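Local coordinates for protein NADP-dependent glyceraldehyde-3-phosphate dehydrogenase (Bacillus halodurans, PDB 3PRL) that probably oxidises glyceraldehyde 3-phosphate without phosphorylating it, using NADP+ as the hydride acceptor, at residues 27-32 with 41-46; 87-92 with 105-110; 144-149 with 478-483; 151-156 with 232-237; 298-303 with 393-398. All coordinates share one frame; numbering follows the deposited sequence.

Contact 1 of 5, residues 27-32 with 41-46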
# COMPACT_ATOMS: atom_id res chain seq x y z
N GLU D 27 -9.67 -19.06 -46.83
CA GLU D 27 -8.86 -20.18 -46.37
C GLU D 27 -9.04 -20.51 -44.89
O GLU D 27 -9.25 -19.62 -44.05
CB GLU D 27 -7.38 -20.03 -46.75
CG GLU D 27 -6.89 -18.61 -47.02
CD GLU D 27 -6.01 -18.53 -48.26
OE1 GLU D 27 -5.34 -17.48 -48.44
OE2 GLU D 27 -5.99 -19.49 -49.06
N ARG D 28 -8.97 -21.81 -44.60
CA ARG D 28 -9.03 -22.33 -43.24
C ARG D 28 -7.82 -23.20 -42.91
O ARG D 28 -7.04 -23.58 -43.79
CB ARG D 28 -10.32 -23.13 -43.04
CG ARG D 28 -11.58 -22.29 -43.11
CD ARG D 28 -12.77 -23.05 -42.61
NE ARG D 28 -13.78 -22.13 -42.11
CZ ARG D 28 -13.86 -21.70 -40.85
NH1 ARG D 28 -14.82 -20.85 -40.51
NH2 ARG D 28 -12.97 -22.11 -39.95
N ILE D 29 -7.66 -23.49 -41.62
CA ILE D 29 -6.66 -24.43 -41.12
C ILE D 29 -7.37 -25.46 -40.27
O ILE D 29 -7.99 -25.12 -39.25
CB ILE D 29 -5.56 -23.73 -40.26
CG1 ILE D 29 -4.96 -22.54 -41.00
CG2 ILE D 29 -4.47 -24.73 -39.84
CD1 ILE D 29 -4.17 -21.60 -40.11
N SER D 30 -7.26 -26.73 -40.68
CA SER D 30 -7.94 -27.84 -40.01
C SER D 30 -7.20 -28.19 -38.73
O SER D 30 -5.97 -28.16 -38.69
CB SER D 30 -7.97 -29.08 -40.91
OG SER D 30 -8.57 -28.79 -42.16
N ILE D 31 -7.97 -28.56 -37.71
CA ILE D 31 -7.41 -28.93 -36.42
C ILE D 31 -7.76 -30.37 -36.09
O ILE D 31 -8.88 -30.81 -36.37
CB ILE D 31 -7.88 -27.96 -35.29
CG1 ILE D 31 -7.20 -26.59 -35.46
CG2 ILE D 31 -7.62 -28.55 -33.90
CD1 ILE D 31 -7.51 -25.59 -34.35
N SER D 32 -6.81 -31.10 -35.51
CA SER D 32 -7.02 -32.51 -35.21
C SER D 32 -6.73 -32.88 -33.75
O SER D 32 -5.84 -32.29 -33.10
CB SER D 32 -6.18 -33.37 -36.15
OG SER D 32 -6.71 -33.32 -37.47
N GLY D 41 -12.38 -29.72 -36.42
CA GLY D 41 -12.92 -28.56 -37.08
C GLY D 41 -11.77 -27.79 -37.70
O GLY D 41 -10.70 -28.35 -37.94
N SER D 42 -12.01 -26.51 -37.95
CA SER D 42 -11.03 -25.65 -38.59
C SER D 42 -11.09 -24.23 -38.03
O SER D 42 -12.07 -23.83 -37.39
CB SER D 42 -11.25 -25.64 -40.10
OG SER D 42 -12.59 -25.28 -40.39
N ILE D 43 -10.02 -23.47 -38.28
CA ILE D 43 -9.99 -22.04 -37.98
C ILE D 43 -9.64 -21.27 -39.25
O ILE D 43 -9.01 -21.83 -40.15
CB ILE D 43 -9.00 -21.68 -36.84
CG1 ILE D 43 -7.56 -22.04 -37.24
CG2 ILE D 43 -9.43 -22.35 -35.54
CD1 ILE D 43 -6.52 -21.46 -36.33
N PRO D 44 -10.07 -19.99 -39.34
CA PRO D 44 -9.71 -19.21 -40.52
C PRO D 44 -8.23 -18.80 -40.48
O PRO D 44 -7.74 -18.37 -39.43
CB PRO D 44 -10.61 -17.97 -40.42
CG PRO D 44 -11.61 -18.28 -39.32
CD PRO D 44 -10.91 -19.22 -38.41
N ALA D 45 -7.54 -18.94 -41.61
CA ALA D 45 -6.19 -18.41 -41.76
C ALA D 45 -6.27 -16.99 -42.30
O ALA D 45 -6.64 -16.79 -43.45
CB ALA D 45 -5.36 -19.30 -42.68
N LEU D 46 -5.94 -16.02 -41.46
CA LEU D 46 -6.17 -14.60 -41.77
C LEU D 46 -5.01 -13.97 -42.53
O LEU D 46 -3.88 -14.47 -42.48
CB LEU D 46 -6.47 -13.78 -40.51
CG LEU D 46 -7.87 -13.85 -39.87
CD1 LEU D 46 -7.98 -12.85 -38.70
CD2 LEU D 46 -8.99 -13.58 -40.89
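Arg-28 lays its side chain across Ser-42, its CD 3.2 Å from Ser-42 OG, on one face of the beta hairpin formed by strands 28-32 and 39-44. The short strand axes run at 148° to each other, close to antiparallel. Arg-28 CG stands anti to the carbonyl carbon (chi1 -66°) and the chain is extended from CG to NE, which carries the guanidinium over the neighbouring strand. There NH2 makes a weak, bent hydrogen bond to Ser-42 OG; its stronger bond goes to the carbonyl of Ala-12, on strand 10-16, and Ser-42 OG also bonds to Asn-11. Arg-28 therefore ties the hairpin's outer strand, across its inner one, to a third strand. A leucine here would probably leave the Ala-12 carbonyl without this donor and Ser-42 OG with one partner fewer.

The other face is apolar. Ile-29 sets CD1 3.6 Å from Ala-45 CB, and its CB lies near Ile-43 CG1. Ile-31 CD1 reaches Ile-43 CG2 at 3.9 Å, the two side chains crossing at a slant. Ile-43 and Ile-31 also rest on Leu-193, and Ile-43 lies about 4 Å, between side chains, from Thr-189, which packs this face of the hairpin against helix 192-204 and the loop of the NADP-binding Thr-189.

Between the faces, Ile-29 and Ile-43 exchange two backbone bonds. Farther along, Ile-31 N meets Gly-41 O at 2.7 Å with an N-H...O angle of 170°.

Contact 2 of 5, residues 87-92 with 105-110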
# COMPACT_ATOMS: atom_id res chain seq x y z
N ARG D 87 -20.56 -23.48 -18.86
CA ARG D 87 -20.14 -24.33 -19.99
C ARG D 87 -18.90 -25.18 -19.66
O ARG D 87 -18.12 -25.53 -20.55
CB ARG D 87 -19.93 -23.48 -21.26
CG ARG D 87 -21.21 -22.80 -21.72
CD ARG D 87 -20.98 -21.65 -22.68
NE ARG D 87 -22.22 -20.89 -22.90
CZ ARG D 87 -22.34 -19.85 -23.73
NH1 ARG D 87 -21.30 -19.43 -24.45
NH2 ARG D 87 -23.51 -19.24 -23.86
N LYS D 88 -18.75 -25.49 -18.37
CA LYS D 88 -17.71 -26.40 -17.87
C LYS D 88 -17.46 -27.55 -18.83
O LYS D 88 -16.34 -27.77 -19.29
CB LYS D 88 -18.15 -27.00 -16.52
CG LYS D 88 -17.48 -26.44 -15.29
CD LYS D 88 -17.58 -27.40 -14.08
CE LYS D 88 -18.98 -27.47 -13.47
NZ LYS D 88 -19.90 -28.41 -14.20
N GLU D 89 -18.54 -28.27 -19.12
CA GLU D 89 -18.51 -29.57 -19.76
C GLU D 89 -18.27 -29.48 -21.26
O GLU D 89 -17.58 -30.32 -21.83
CB GLU D 89 -19.82 -30.32 -19.48
CG GLU D 89 -19.85 -31.06 -18.13
CD GLU D 89 -19.92 -30.13 -16.92
OE1 GLU D 89 -20.77 -29.21 -16.90
OE2 GLU D 89 -19.14 -30.34 -15.97
N ILE D 90 -18.87 -28.48 -21.89
CA ILE D 90 -18.75 -28.27 -23.32
C ILE D 90 -17.33 -27.81 -23.66
O ILE D 90 -16.65 -28.42 -24.46
CB ILE D 90 -19.78 -27.21 -23.82
CG1 ILE D 90 -21.22 -27.72 -23.60
CG2 ILE D 90 -19.49 -26.82 -25.29
CD1 ILE D 90 -22.30 -26.65 -23.65
N ILE D 91 -16.91 -26.73 -23.01
CA ILE D 91 -15.58 -26.17 -23.24
C ILE D 91 -14.53 -27.20 -22.81
O ILE D 91 -13.66 -27.56 -23.60
CB ILE D 91 -15.43 -24.80 -22.53
CG1 ILE D 91 -16.53 -23.85 -23.02
CG2 ILE D 91 -14.06 -24.18 -22.79
CD1 ILE D 91 -16.45 -22.47 -22.43
N GLY D 92 -14.65 -27.69 -21.57
CA GLY D 92 -13.75 -28.72 -21.05
C GLY D 92 -13.50 -29.86 -22.02
O GLY D 92 -12.36 -30.21 -22.27
N SER D 105 -9.07 -32.78 -15.78
CA SER D 105 -8.12 -31.66 -15.72
C SER D 105 -8.46 -30.55 -16.72
O SER D 105 -8.18 -29.39 -16.45
CB SER D 105 -6.68 -32.14 -15.91
OG SER D 105 -5.78 -31.04 -15.78
N ALA D 106 -9.05 -30.92 -17.86
CA ALA D 106 -9.47 -29.96 -18.89
C ALA D 106 -10.70 -29.16 -18.49
O ALA D 106 -10.79 -27.95 -18.75
CB ALA D 106 -9.70 -30.65 -20.21
N ILE D 107 -11.65 -29.84 -17.85
CA ILE D 107 -12.81 -29.16 -17.26
C ILE D 107 -12.34 -28.29 -16.11
O ILE D 107 -12.87 -27.21 -15.92
CB ILE D 107 -13.87 -30.14 -16.70
CG1 ILE D 107 -14.31 -31.14 -17.76
CG2 ILE D 107 -15.08 -29.37 -16.15
CD1 ILE D 107 -14.78 -32.47 -17.18
N GLY D 108 -11.34 -28.78 -15.37
CA GLY D 108 -10.73 -28.08 -14.25
C GLY D 108 -10.09 -26.78 -14.69
O GLY D 108 -10.10 -25.79 -13.95
N GLU D 109 -9.56 -26.78 -15.91
CA GLU D 109 -8.98 -25.59 -16.52
C GLU D 109 -10.02 -24.50 -16.71
O GLU D 109 -9.73 -23.34 -16.42
CB GLU D 109 -8.34 -25.92 -17.87
CG GLU D 109 -7.88 -24.66 -18.61
CD GLU D 109 -7.00 -24.94 -19.81
OE1 GLU D 109 -6.78 -26.12 -20.16
OE2 GLU D 109 -6.54 -23.95 -20.40
N VAL D 110 -11.21 -24.87 -17.19
CA VAL D 110 -12.32 -23.92 -17.32
C VAL D 110 -12.80 -23.39 -15.95
O VAL D 110 -13.05 -22.20 -15.82
CB VAL D 110 -13.53 -24.52 -18.11
CG1 VAL D 110 -14.51 -23.43 -18.51
CG2 VAL D 110 -13.07 -25.31 -19.35
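Apolar packing carries this contact, and Val-110 and Ile-107 supply most of it from helix 103-124. Val-110 CG2, placed anti to the carbonyl carbon while CG1 lies anti to the backbone N (chi1 -167°), lies 3.8 Å from Ile-91 CG2, and the two side chains cross at about a right angle. The same methyl sits over the backbone of the facing helix, 3.6 Å from Gly-92 N. Ile-107 uses its CG2 branch against Lys-88: the methyl is 3.8 Å from Lys-88 CD and also lies against CB and CG of that lysine.

Close backbone approach is the second element. Gly-92 CA comes within 3.9 Å of Ile-107 CA, and the short helix axes pass 8.2 Å apart. A CB on Gly-92 would run into Ile-107 CG1, so the missing side chain permits this spacing. Nearby, Ala-106 CB touches Gly-92 O at 3.4 Å.

Between residues of the two segments the one salt bridge lies within helix 88-98. Lys-88 bends back at chi3 and chi4 to reach Glu-89, NZ to OE2 2.7 Å, on the carboxylate's syn lone pair.

Leu-84 of helix 70-86 packs against both Ile-91 and Val-110, extending the apolar cluster to a third helix. With segment axes at 115° and only a short connection between helices 88-98 and 103-124, the arrangement is a helix-loop-helix whose two helices cross closely at a glycine.

Contact 3 of 5, residues 144-149 with 478-483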
# COMPACT_ATOMS: atom_id res chain seq x y z
N LYS D 144 1.84 22.18 -4.06
CA LYS D 144 1.71 21.29 -5.20
C LYS D 144 1.21 19.94 -4.70
O LYS D 144 1.74 19.39 -3.75
CB LYS D 144 3.02 21.15 -5.98
CG LYS D 144 3.46 22.47 -6.68
CD LYS D 144 2.61 22.75 -7.92
CE LYS D 144 3.10 23.97 -8.68
NZ LYS D 144 2.66 25.28 -8.05
N ILE D 145 0.16 19.44 -5.35
CA ILE D 145 -0.37 18.13 -5.05
C ILE D 145 -0.45 17.33 -6.36
O ILE D 145 -1.00 17.80 -7.35
CB ILE D 145 -1.75 18.20 -4.30
CG1 ILE D 145 -2.24 16.79 -3.94
CG2 ILE D 145 -2.79 18.97 -5.11
CD1 ILE D 145 -3.23 16.75 -2.77
N ALA D 146 0.15 16.14 -6.35
CA ALA D 146 0.07 15.25 -7.49
C ALA D 146 -0.95 14.15 -7.19
O ALA D 146 -0.86 13.49 -6.14
CB ALA D 146 1.44 14.68 -7.83
N LEU D 147 -1.95 14.03 -8.07
CA LEU D 147 -2.92 12.92 -8.06
C LEU D 147 -2.42 11.88 -9.05
O LEU D 147 -2.36 12.13 -10.26
CB LEU D 147 -4.31 13.40 -8.49
CG LEU D 147 -5.32 13.99 -7.49
CD1 LEU D 147 -4.65 14.66 -6.32
CD2 LEU D 147 -6.27 14.97 -8.20
N VAL D 148 -2.04 10.72 -8.52
CA VAL D 148 -1.47 9.65 -9.34
C VAL D 148 -2.54 8.57 -9.50
O VAL D 148 -3.12 8.10 -8.52
CB VAL D 148 -0.11 9.10 -8.77
CG1 VAL D 148 0.59 8.15 -9.76
CG2 VAL D 148 0.86 10.26 -8.42
N GLU D 149 -2.84 8.22 -10.74
CA GLU D 149 -3.75 7.13 -11.01
C GLU D 149 -3.12 6.19 -12.04
O GLU D 149 -1.99 6.45 -12.48
CB GLU D 149 -5.11 7.66 -11.49
CG GLU D 149 -6.00 8.14 -10.35
CD GLU D 149 -7.23 8.93 -10.83
OE1 GLU D 149 -7.07 9.87 -11.65
OE2 GLU D 149 -8.36 8.61 -10.37
N VAL D 478 -0.51 11.20 -14.06
CA VAL D 478 -0.31 12.19 -13.00
C VAL D 478 -0.98 13.53 -13.37
O VAL D 478 -0.79 14.03 -14.48
CB VAL D 478 1.21 12.43 -12.71
CG1 VAL D 478 1.42 13.40 -11.54
CG2 VAL D 478 1.94 11.10 -12.45
N THR D 479 -1.76 14.08 -12.44
CA THR D 479 -2.33 15.41 -12.55
C THR D 479 -1.83 16.20 -11.36
O THR D 479 -2.00 15.78 -10.20
CB THR D 479 -3.87 15.40 -12.51
OG1 THR D 479 -4.37 14.43 -13.42
CG2 THR D 479 -4.42 16.75 -12.88
N VAL D 480 -1.17 17.31 -11.64
CA VAL D 480 -0.66 18.15 -10.58
C VAL D 480 -1.54 19.38 -10.45
O VAL D 480 -1.74 20.13 -11.42
CB VAL D 480 0.78 18.60 -10.86
CG1 VAL D 480 1.27 19.48 -9.73
CG2 VAL D 480 1.72 17.40 -11.14
N LEU D 481 -2.11 19.58 -9.26
CA LEU D 481 -2.89 20.79 -8.96
C LEU D 481 -2.09 21.76 -8.09
O LEU D 481 -1.16 21.35 -7.38
CB LEU D 481 -4.22 20.43 -8.26
CG LEU D 481 -5.22 19.46 -8.91
CD1 LEU D 481 -6.40 19.15 -7.96
CD2 LEU D 481 -5.78 19.97 -10.21
N ASN D 482 -2.44 23.05 -8.18
CA ASN D 482 -1.98 24.10 -7.26
C ASN D 482 -2.95 24.24 -6.09
O ASN D 482 -4.12 24.56 -6.31
CB ASN D 482 -1.94 25.48 -7.95
CG ASN D 482 -0.91 25.56 -9.05
OD1 ASN D 482 0.15 24.95 -8.97
ND2 ASN D 482 -1.21 26.36 -10.08
N LEU D 483 -2.49 24.00 -4.86
CA LEU D 483 -3.34 24.22 -3.69
C LEU D 483 -3.41 25.70 -3.34
O LEU D 483 -2.38 26.32 -3.09
CB LEU D 483 -2.85 23.42 -2.48
CG LEU D 483 -3.03 21.91 -2.62
CD1 LEU D 483 -2.49 21.21 -1.38
CD2 LEU D 483 -4.51 21.56 -2.88
O HOH W 1 -4.19 11.69 -12.18
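Lys-144 and Asn-482 lie side by side and point the same way, so that NZ reaches Asn-482 OD1 at 2.7 Å. The ammonium sits above the amide's carbonyl plane, 40° out of it. Bends at chi2 (-75°) and chi4 fold the lysine back along its neighbour. On the same face, Lys-144 CD leans obliquely on Val-480 CG1, and Ala-146 CB meets Val-478 CG1 at 3.9 Å.

On the opposite face Ile-145 and Leu-481 are also aligned, CG2 against CB at 3.8 Å, and the same Ile-145 methyl touches Leu-483 CD2. Leu-147 and Leu-481 meet obliquely through CD2 and CD1. At the end of this row, water 1 joins Leu-147 O, to which it donates at 2.7 Å, with Thr-479 OG1.

Four backbone bonds between Ile-145 and Leu-481 and between Leu-147 and Thr-479 fix the antiparallel register. Residues 478-480 continue the sheet into a strand of the second subunit, while Leu-147 packs on Leu-147 of the third.

Asn-482 ND2 bonds to Asn-441 O of the second subunit; with OD1 accepting from Lys-144, one amide links the intrachain pair to the interface. That bond and the shared ladder are consistent with the oligomerisation domain of aldehyde dehydrogenases.

Contact 4 of 5, residues 151-156 with 232-237; sequences EPLGVV and IDMITF
Asp-233 OD2 accepts the backbone N-H of Val-155 at 3.0 Å, the shorter of the two hydrogen bonds across the contact. The donor comes from the anti side of the carboxylate, 15° out of its plane, and the bond is nearly straight (166° at the hydrogen). A chi1 of -50° sets Asp-233 CG beside its own backbone N and turns the carboxylate toward residues 154-155. In return, Asp-233 N donates to Val-155 O at 3.2 Å.

Gly-154 passes close to the carboxylate, its CA 3.7 Å from Asp-233 OD2; a CB there would clash with that oxygen. Asn-181 OD1 accepts from Gly-154 N.

Met-234 fills the apolar side. Leu-153 CD1 comes across it and touches its CG at 3.6 Å, whereas Val-156 lies alongside, CG1 against SD at 3.8 Å. Val-156 CG1 also nears Thr-236 CG2, and Val-257 of strand 256-259 backs Met-234 and Thr-236.

These strands lie side by side in the central sheet of the Rossmann-like cofactor domain. Thr-236 is about 6 Å, between side chains, from Glu-259, the predicted active-site residue. Carboxylate and backbone N of Asp-233 each bond Val-155, so a side chain supplies one of the two bonds joining the segments, while the buried Met-234 N finds no partner in the model.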
# COMPACT_ATOMS: atom_id res chain seq x y z
N GLU D 151 -3.68 4.29 -15.86
CA GLU D 151 -4.34 4.47 -17.15
C GLU D 151 -4.03 3.25 -18.03
O GLU D 151 -2.88 2.81 -18.05
CB GLU D 151 -3.81 5.75 -17.80
CG GLU D 151 -4.14 5.99 -19.29
CD GLU D 151 -5.52 6.59 -19.55
OE1 GLU D 151 -6.48 6.28 -18.83
OE2 GLU D 151 -5.65 7.36 -20.52
N PRO D 152 -5.03 2.70 -18.74
CA PRO D 152 -4.72 1.64 -19.72
C PRO D 152 -3.63 2.08 -20.70
O PRO D 152 -3.47 3.27 -20.96
CB PRO D 152 -6.03 1.46 -20.49
CG PRO D 152 -7.00 2.53 -19.98
CD PRO D 152 -6.48 2.96 -18.64
N LEU D 153 -2.87 1.12 -21.23
CA LEU D 153 -1.88 1.44 -22.25
C LEU D 153 -2.52 1.61 -23.65
O LEU D 153 -2.04 2.42 -24.45
CB LEU D 153 -0.76 0.38 -22.28
CG LEU D 153 0.03 0.03 -21.01
CD1 LEU D 153 0.57 -1.40 -21.09
CD2 LEU D 153 1.19 1.02 -20.75
N GLY D 154 -3.60 0.86 -23.94
CA GLY D 154 -4.21 0.87 -25.28
C GLY D 154 -4.75 -0.47 -25.79
O GLY D 154 -5.67 -1.04 -25.22
N VAL D 155 -4.21 -0.94 -26.91
CA VAL D 155 -4.54 -2.26 -27.43
C VAL D 155 -3.46 -3.25 -27.02
O VAL D 155 -2.27 -3.03 -27.29
CB VAL D 155 -4.69 -2.25 -28.99
CG1 VAL D 155 -5.03 -3.63 -29.50
CG2 VAL D 155 -5.78 -1.28 -29.42
N VAL D 156 -3.86 -4.32 -26.35
CA VAL D 156 -2.93 -5.33 -25.83
C VAL D 156 -2.98 -6.57 -26.69
O VAL D 156 -4.06 -7.10 -26.99
CB VAL D 156 -3.23 -5.69 -24.32
CG1 VAL D 156 -2.51 -6.95 -23.85
CG2 VAL D 156 -2.83 -4.51 -23.41
N ILE D 232 0.08 -1.69 -31.67
CA ILE D 232 0.17 -2.49 -30.45
C ILE D 232 0.98 -1.72 -29.40
O ILE D 232 2.10 -1.25 -29.67
CB ILE D 232 0.83 -3.87 -30.72
CG1 ILE D 232 0.01 -4.69 -31.75
CG2 ILE D 232 1.08 -4.65 -29.42
CD1 ILE D 232 -1.36 -5.19 -31.27
N ASP D 233 0.40 -1.60 -28.21
CA ASP D 233 0.97 -0.81 -27.14
C ASP D 233 1.50 -1.69 -26.02
O ASP D 233 2.05 -1.18 -25.07
CB ASP D 233 -0.07 0.19 -26.61
CG ASP D 233 -0.74 0.97 -27.72
OD1 ASP D 233 -0.12 1.92 -28.23
OD2 ASP D 233 -1.88 0.61 -28.11
N MET D 234 1.31 -3.01 -26.14
CA MET D 234 1.78 -3.97 -25.15
C MET D 234 1.65 -5.41 -25.65
O MET D 234 0.61 -5.78 -26.23
CB MET D 234 0.99 -3.80 -23.84
CG MET D 234 1.58 -4.50 -22.61
SD MET D 234 0.86 -6.11 -22.20
CE MET D 234 1.70 -6.35 -20.64
N ILE D 235 2.70 -6.21 -25.40
CA ILE D 235 2.67 -7.64 -25.71
C ILE D 235 2.79 -8.51 -24.46
O ILE D 235 3.68 -8.29 -23.64
CB ILE D 235 3.80 -8.08 -26.72
CG1 ILE D 235 3.79 -7.23 -27.99
CG2 ILE D 235 3.70 -9.58 -27.07
CD1 ILE D 235 2.55 -7.36 -28.77
N THR D 236 1.90 -9.49 -24.32
CA THR D 236 2.04 -10.54 -23.30
C THR D 236 1.98 -11.95 -23.88
O THR D 236 0.99 -12.35 -24.50
CB THR D 236 1.05 -10.37 -22.15
OG1 THR D 236 1.22 -11.44 -21.23
CG2 THR D 236 -0.40 -10.32 -22.67
N PHE D 237 3.04 -12.71 -23.66
CA PHE D 237 3.22 -13.95 -24.40
C PHE D 237 3.67 -15.09 -23.51
O PHE D 237 4.59 -14.94 -22.69
CB PHE D 237 4.20 -13.71 -25.56
CG PHE D 237 4.74 -14.97 -26.20
CD1 PHE D 237 4.13 -15.50 -27.33
CD2 PHE D 237 5.87 -15.59 -25.69
CE1 PHE D 237 4.64 -16.66 -27.94
CE2 PHE D 237 6.38 -16.74 -26.28
CZ PHE D 237 5.77 -17.27 -27.41

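Contact 5 of 5, residues 298-303 with 393-398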
# COMPACT_ATOMS: atom_id res chain seq x y z
N ARG D 298 14.05 -31.88 -13.13
CA ARG D 298 15.42 -32.18 -12.71
C ARG D 298 15.41 -32.52 -11.23
O ARG D 298 14.90 -31.73 -10.43
CB ARG D 298 16.30 -30.93 -12.85
CG ARG D 298 17.07 -30.77 -14.13
CD ARG D 298 18.15 -29.71 -13.92
NE ARG D 298 17.62 -28.35 -13.78
CZ ARG D 298 18.37 -27.24 -13.76
NH1 ARG D 298 19.70 -27.33 -13.90
NH2 ARG D 298 17.80 -26.05 -13.63
N VAL D 299 15.96 -33.67 -10.85
CA VAL D 299 16.16 -33.93 -9.43
C VAL D 299 17.64 -33.97 -9.06
O VAL D 299 18.36 -34.88 -9.45
CB VAL D 299 15.50 -35.25 -8.96
CG1 VAL D 299 15.70 -35.42 -7.45
CG2 VAL D 299 14.01 -35.28 -9.31
N PHE D 300 18.09 -32.97 -8.31
CA PHE D 300 19.38 -33.07 -7.63
C PHE D 300 19.12 -33.68 -6.26
O PHE D 300 18.50 -33.05 -5.40
CB PHE D 300 20.02 -31.69 -7.46
CG PHE D 300 20.24 -30.94 -8.75
CD1 PHE D 300 21.25 -31.30 -9.62
CD2 PHE D 300 19.44 -29.85 -9.07
CE1 PHE D 300 21.46 -30.60 -10.80
CE2 PHE D 300 19.63 -29.14 -10.25
CZ PHE D 300 20.64 -29.51 -11.11
N VAL D 301 19.57 -34.91 -6.05
CA VAL D 301 19.33 -35.61 -4.78
C VAL D 301 20.64 -35.99 -4.09
O VAL D 301 21.54 -36.56 -4.71
CB VAL D 301 18.42 -36.88 -4.96
CG1 VAL D 301 19.04 -37.89 -5.91
CG2 VAL D 301 18.10 -37.52 -3.62
N GLN D 302 20.74 -35.69 -2.79
CA GLN D 302 21.95 -36.00 -2.04
C GLN D 302 22.23 -37.50 -2.05
O GLN D 302 21.29 -38.30 -2.02
CB GLN D 302 21.85 -35.48 -0.60
CG GLN D 302 23.19 -35.13 -0.01
CD GLN D 302 23.12 -34.79 1.45
OE1 GLN D 302 22.94 -33.63 1.82
NE2 GLN D 302 23.27 -35.79 2.30
N ASP D 303 23.50 -37.87 -2.12
CA ASP D 303 23.90 -39.28 -2.21
C ASP D 303 23.41 -40.17 -1.06
O ASP D 303 22.93 -41.29 -1.30
CB ASP D 303 25.42 -39.44 -2.43
CG ASP D 303 26.25 -38.53 -1.54
OD1 ASP D 303 26.40 -38.81 -0.33
OD2 ASP D 303 26.79 -37.53 -2.08
N PRO D 393 14.79 -36.79 -15.19
CA PRO D 393 16.12 -37.25 -14.80
C PRO D 393 16.37 -37.12 -13.30
O PRO D 393 15.85 -36.21 -12.67
CB PRO D 393 17.06 -36.33 -15.57
CG PRO D 393 16.27 -35.07 -15.77
CD PRO D 393 14.83 -35.47 -15.84
N ILE D 394 17.15 -38.04 -12.76
CA ILE D 394 17.64 -37.91 -11.39
C ILE D 394 19.15 -37.65 -11.45
O ILE D 394 19.88 -38.34 -12.18
CB ILE D 394 17.28 -39.14 -10.50
CG1 ILE D 394 15.86 -39.67 -10.79
CG2 ILE D 394 17.50 -38.84 -9.02
CD1 ILE D 394 14.71 -38.70 -10.52
N ILE D 395 19.60 -36.64 -10.71
CA ILE D 395 21.00 -36.30 -10.70
C ILE D 395 21.53 -36.48 -9.28
O ILE D 395 21.10 -35.81 -8.35
CB ILE D 395 21.27 -34.87 -11.27
CG1 ILE D 395 20.88 -34.82 -12.75
CG2 ILE D 395 22.73 -34.48 -11.09
CD1 ILE D 395 20.77 -33.41 -13.33
N ARG D 396 22.42 -37.45 -9.12
CA ARG D 396 22.95 -37.78 -7.81
C ARG D 396 23.99 -36.73 -7.44
O ARG D 396 24.97 -36.52 -8.15
CB ARG D 396 23.53 -39.21 -7.76
CG ARG D 396 22.91 -40.19 -8.76
CD ARG D 396 22.81 -41.60 -8.21
NE ARG D 396 21.46 -41.91 -7.71
CZ ARG D 396 21.14 -42.96 -6.96
NH1 ARG D 396 22.06 -43.83 -6.58
NH2 ARG D 396 19.89 -43.13 -6.57
N VAL D 397 23.74 -36.04 -6.34
CA VAL D 397 24.57 -34.91 -5.92
C VAL D 397 25.19 -35.17 -4.54
O VAL D 397 24.73 -36.05 -3.81
CB VAL D 397 23.73 -33.60 -5.98
CG1 VAL D 397 24.48 -32.44 -5.40
CG2 VAL D 397 23.33 -33.29 -7.41
N LYS D 398 26.23 -34.42 -4.19
CA LYS D 398 26.90 -34.56 -2.89
C LYS D 398 26.27 -33.68 -1.81
O LYS D 398 26.10 -34.12 -0.67
CB LYS D 398 28.40 -34.26 -3.00
CG LYS D 398 29.29 -35.15 -2.12
CD LYS D 398 30.52 -34.41 -1.56
CE LYS D 398 31.34 -33.68 -2.65
NZ LYS D 398 32.33 -32.71 -2.08
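This is a parallel pairing of strands 296-302 and 391-397 inside the mixed sheet of the catalytic domain of the aldehyde dehydrogenase fold, with helices on either side. The short strand axes run 31° apart. Regular backbone bonds zip the pair: Val-301 N to Ile-395 O is 2.9 Å, and Val-397 N to Val-301 O follows at 2.8 Å.

On one face Phe-300 spans two residues of the next strand. A chi1 of -58° swings the ring to the side of the backbone N and lays it alongside Ile-395, with CD1 3.8 Å from Ile-395 CG2. Val-397 CG2 comes to the ring edge, near its plane, 3.6 Å from CD1. Ala-403 and Leu-406 of helix 400-409 pack on the same ring. A serine at this position would probably open a gap between Ile-395, Val-397 and that helix.

On the other face Val-299 and Ile-394 lie side by side, CG2 to CD1 3.7 Å, and Val-301 CG1 meets Ile-394 CG2 at 3.6 Å. Helix 303-317 covers Val-301 through Ala-306 and Leu-309. Arg-396 turns to that helix too, in a salt bridge with Asp-307.

At the C-terminal end Asp-303 N reaches Val-397 O through a weak, bent bond. The buried Arg-298 is bonded to the carbonyl of Lys-263, and branched aliphatic contacts on both faces point to a hydrophobic sheet core.

Contacts 3, 4 and 5 are buried, whereas contacts 1 and 2 are partly exposed. Contacts 3 and 4 share strand 144-159, with centres 25 Å apart: in one sheet, its early residues pair antiparallel near the subunit interface, its later ones lie next to strand 234-238. Contact 5 lies on the opposite side of the chain's centre from contact 4, in a separate sheet, and no other subunit touches it. Contact 1 is a local hairpin that gathers polar bonds on one face; contact 2, the sole helix pair, relies on packing and close backbones. Ladders of backbone bonds dominate contacts 1, 3 and 5, while contact 4 adds a carboxylate to a single backbone bond.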